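Local coordinates for purine nucleoside phosphorylase (Thermus thermophilus, PDB 6TK9), which probably catalyses the reversible phosphorolysis of purine nucleosides such as inosine and guanosine to the free base and ribose 1-phosphate, at residues 114-119 against 203-208. Residues are numbered along the deposited sequence; the frame is centred on the assembly and turned at random.
Sequences GGLNPR and LGADAI
Asp206 O takes two backbone donors at once, Leu116 N at 2.7 Å and Asn117 N at 3.1 Å. Both come from the same face of its carbonyl plane. They fasten the turn that follows strand 106-115 to the residue just before strand 207-209, which runs antiparallel to strand 106-115 in the mixed sheet of the phosphorylase fold. Further along, Gly114 and Ile208 form a hydrogen-bonded pair, with Gly114 N to Ile208 O at 2.8 Å and the return bond from Ile208 N to Gly114 O. A side chain on Gly114 would run into Ile208 CG2.

The side chains of Asn117 and Asp206 lie side by side and point the same way. Asn117 ND2 donates to Asp206 OD1 at 2.8 Å, nearly within its own amide plane but from above the carboxylate plane. The two planes are 35° apart. Chi1 of Asn117 (-155°) sets the amide anti to the backbone N, beside the carbonyl carbon. The turn about chi2 (-60°) then presents ND2 to Asp206 and OD1 to Arg119 N. The OD1 bond closes an Asx turn, so both ends of the amide are held. Replacing this asparagine with an alanine removes the amide, which would probably leave Asp206 OD1 without this donor and the turn without its OD1 bond to Arg119 N. Asp206 OD2 bonds to Val182 N, which ties the carboxylate to strand 179-185.

Leu116 is buried and also packs on Leu197 of helix 194-202. Its CD2 lies 4.1 Å from Ile208 CG2, and its CD1 presses on Ala205 CB at 3.3 Å.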
ATOM      1  N   GLY A 114      11.978  -9.734 -16.584  1.00 40.15           N
ATOM      2  CA  GLY A 114      10.845  -8.833 -16.879  1.00 43.90           C
ATOM      3  C   GLY A 114      10.988  -7.491 -16.178  1.00 45.26           C
ATOM      4  O   GLY A 114      11.482  -7.464 -15.013  1.00 43.58           O
ATOM      5  N   GLY A 115      10.601  -6.407 -16.862  1.00 45.53           N
ATOM      6  CA  GLY A 115      10.419  -5.073 -16.251  1.00 50.10           C
ATOM      7  C   GLY A 115       9.071  -4.954 -15.542  1.00 50.25           C
ATOM      8  O   GLY A 115       8.046  -5.149 -16.208  1.00 53.12           O
ATOM      9  N   LEU A 116       9.056  -4.651 -14.238  1.00 53.28           N
ATOM     10  CA  LEU A 116       7.808  -4.353 -13.479  1.00 52.89           C
ATOM     11  C   LEU A 116       7.572  -2.851 -13.530  1.00 53.09           C
ATOM     12  O   LEU A 116       6.428  -2.457 -13.828  1.00 66.60           O
ATOM     13  CB  LEU A 116       7.916  -4.826 -12.028  1.00 49.66           C
ATOM     14  CG  LEU A 116       8.075  -6.329 -11.852  1.00 48.75           C
ATOM     15  CD1 LEU A 116       8.559  -6.638 -10.452  1.00 50.21           C
ATOM     16  CD2 LEU A 116       6.772  -7.052 -12.161  1.00 48.73           C
ATOM     17  N   ASN A 117       8.621  -2.081 -13.221  1.00 57.18           N
ATOM     18  CA  ASN A 117       8.691  -0.599 -13.359  1.00 58.96           C
ATOM     19  C   ASN A 117       8.195  -0.207 -14.750  1.00 62.98           C
ATOM     20  O   ASN A 117       8.842  -0.553 -15.736  1.00 61.21           O
ATOM     21  CB  ASN A 117      10.109  -0.079 -13.117  1.00 56.21           C
ATOM     22  CG  ASN A 117      10.139   1.365 -12.660  1.00 57.00           C
ATOM     23  OD1 ASN A 117       9.679   2.264 -13.362  1.00 51.38           O
ATOM     24  ND2 ASN A 117      10.686   1.591 -11.479  1.00 55.78           N
ATOM     25  N   PRO A 118       7.034   0.489 -14.880  1.00 67.91           N
ATOM     26  CA  PRO A 118       6.482   0.839 -16.192  1.00 73.20           C
ATOM     27  C   PRO A 118       7.374   1.801 -17.003  1.00 70.79           C
ATOM     28  O   PRO A 118       7.167   1.902 -18.199  1.00 75.07           O
ATOM     29  CB  PRO A 118       5.134   1.520 -15.871  1.00 71.10           C
ATOM     30  CG  PRO A 118       4.827   1.117 -14.445  1.00 69.65           C
ATOM     31  CD  PRO A 118       6.178   0.972 -13.781  1.00 69.04           C
ATOM     32  N   ARG A 119       8.314   2.480 -16.333  1.00 67.82           N
ATOM     33  CA  ARG A 119       9.217   3.509 -16.912  1.00 66.28           C
ATOM     34  C   ARG A 119      10.252   2.814 -17.798  1.00 64.75           C
ATOM     35  O   ARG A 119      10.532   3.354 -18.878  1.00 66.85           O
ATOM     36  CB  ARG A 119       9.878   4.343 -15.806  1.00 68.77           C
ATOM     37  CG  ARG A 119       8.894   4.974 -14.828  1.00 76.74           C
ATOM     38  CD  ARG A 119       9.085   6.467 -14.631  1.00 84.48           C
ATOM     39  NE  ARG A 119       7.837   7.127 -14.254  1.00 87.97           N
ATOM     40  CZ  ARG A 119       7.540   7.601 -13.043  1.00 87.31           C
ATOM     41  NH1 ARG A 119       8.406   7.513 -12.043  1.00 82.87           N
ATOM     42  NH2 ARG A 119       6.365   8.175 -12.842  1.00 83.19           N
ATOM     43  N   LEU A 203       4.967  -4.257  -3.665  1.00 48.87           N
ATOM     44  CA  LEU A 203       5.986  -4.549  -2.611  1.00 48.61           C
ATOM     45  C   LEU A 203       7.339  -3.863  -2.887  1.00 48.35           C
ATOM     46  O   LEU A 203       8.228  -3.995  -2.014  1.00 45.35           O
ATOM     47  CB  LEU A 203       6.240  -6.057  -2.510  1.00 52.57           C
ATOM     48  CG  LEU A 203       5.051  -6.913  -2.090  1.00 57.48           C
ATOM     49  CD1 LEU A 203       5.513  -8.337  -1.812  1.00 55.84           C
ATOM     50  CD2 LEU A 203       4.324  -6.310  -0.891  1.00 56.20           C
ATOM     51  N   GLY A 204       7.543  -3.245  -4.060  1.00 45.20           N
ATOM     52  CA  GLY A 204       8.755  -2.453  -4.377  1.00 44.59           C
ATOM     53  C   GLY A 204       9.753  -3.174  -5.281  1.00 42.11           C
ATOM     54  O   GLY A 204      10.913  -2.784  -5.278  1.00 39.52           O
ATOM     55  N   ALA A 205       9.316  -4.167  -6.058  1.00 41.58           N
ATOM     56  CA  ALA A 205      10.125  -4.818  -7.114  1.00 41.18           C
ATOM     57  C   ALA A 205      10.055  -3.972  -8.387  1.00 40.46           C
ATOM     58  O   ALA A 205       8.963  -3.442  -8.686  1.00 38.85           O
ATOM     59  CB  ALA A 205       9.650  -6.229  -7.369  1.00 40.42           C
ATOM     60  N   ASP A 206      11.186  -3.866  -9.094  1.00 40.47           N
ATOM     61  CA  ASP A 206      11.325  -3.161 -10.391  1.00 42.67           C
ATOM     62  C   ASP A 206      11.519  -4.185 -11.524  1.00 44.71           C
ATOM     63  O   ASP A 206      11.108  -3.886 -12.675  1.00 44.80           O
ATOM     64  CB  ASP A 206      12.458  -2.139 -10.298  1.00 45.54           C
ATOM     65  CG  ASP A 206      12.198  -1.058  -9.262  1.00 46.26           C
ATOM     66  OD1 ASP A 206      11.212  -0.291  -9.454  1.00 46.43           O
ATOM     67  OD2 ASP A 206      12.984  -0.988  -8.278  1.00 44.15           O
ATOM     68  N   ALA A 207      12.108  -5.353 -11.231  1.00 47.73           N
ATOM     69  CA  ALA A 207      12.286  -6.467 -12.192  1.00 44.61           C
ATOM     70  C   ALA A 207      11.904  -7.799 -11.545  1.00 42.49           C
ATOM     71  O   ALA A 207      12.052  -7.943 -10.312  1.00 43.36           O
ATOM     72  CB  ALA A 207      13.701  -6.504 -12.685  1.00 46.04           C
ATOM     73  N   ILE A 208      11.450  -8.736 -12.371  1.00 34.96           N
ATOM     74  CA  ILE A 208      11.015 -10.094 -11.957  1.00 36.97           C
ATOM     75  C   ILE A 208      11.803 -11.094 -12.795  1.00 39.02           C
ATOM     76  O   ILE A 208      11.847 -10.919 -14.020  1.00 39.10           O
ATOM     77  CB  ILE A 208       9.498 -10.301 -12.143  1.00 38.84           C
ATOM     78  CG1 ILE A 208       9.067 -11.658 -11.587  1.00 39.55           C
ATOM     79  CG2 ILE A 208       9.092 -10.155 -13.604  1.00 41.85           C
ATOM     80  CD1 ILE A 208       7.669 -12.078 -11.976  1.00 43.60           C
TER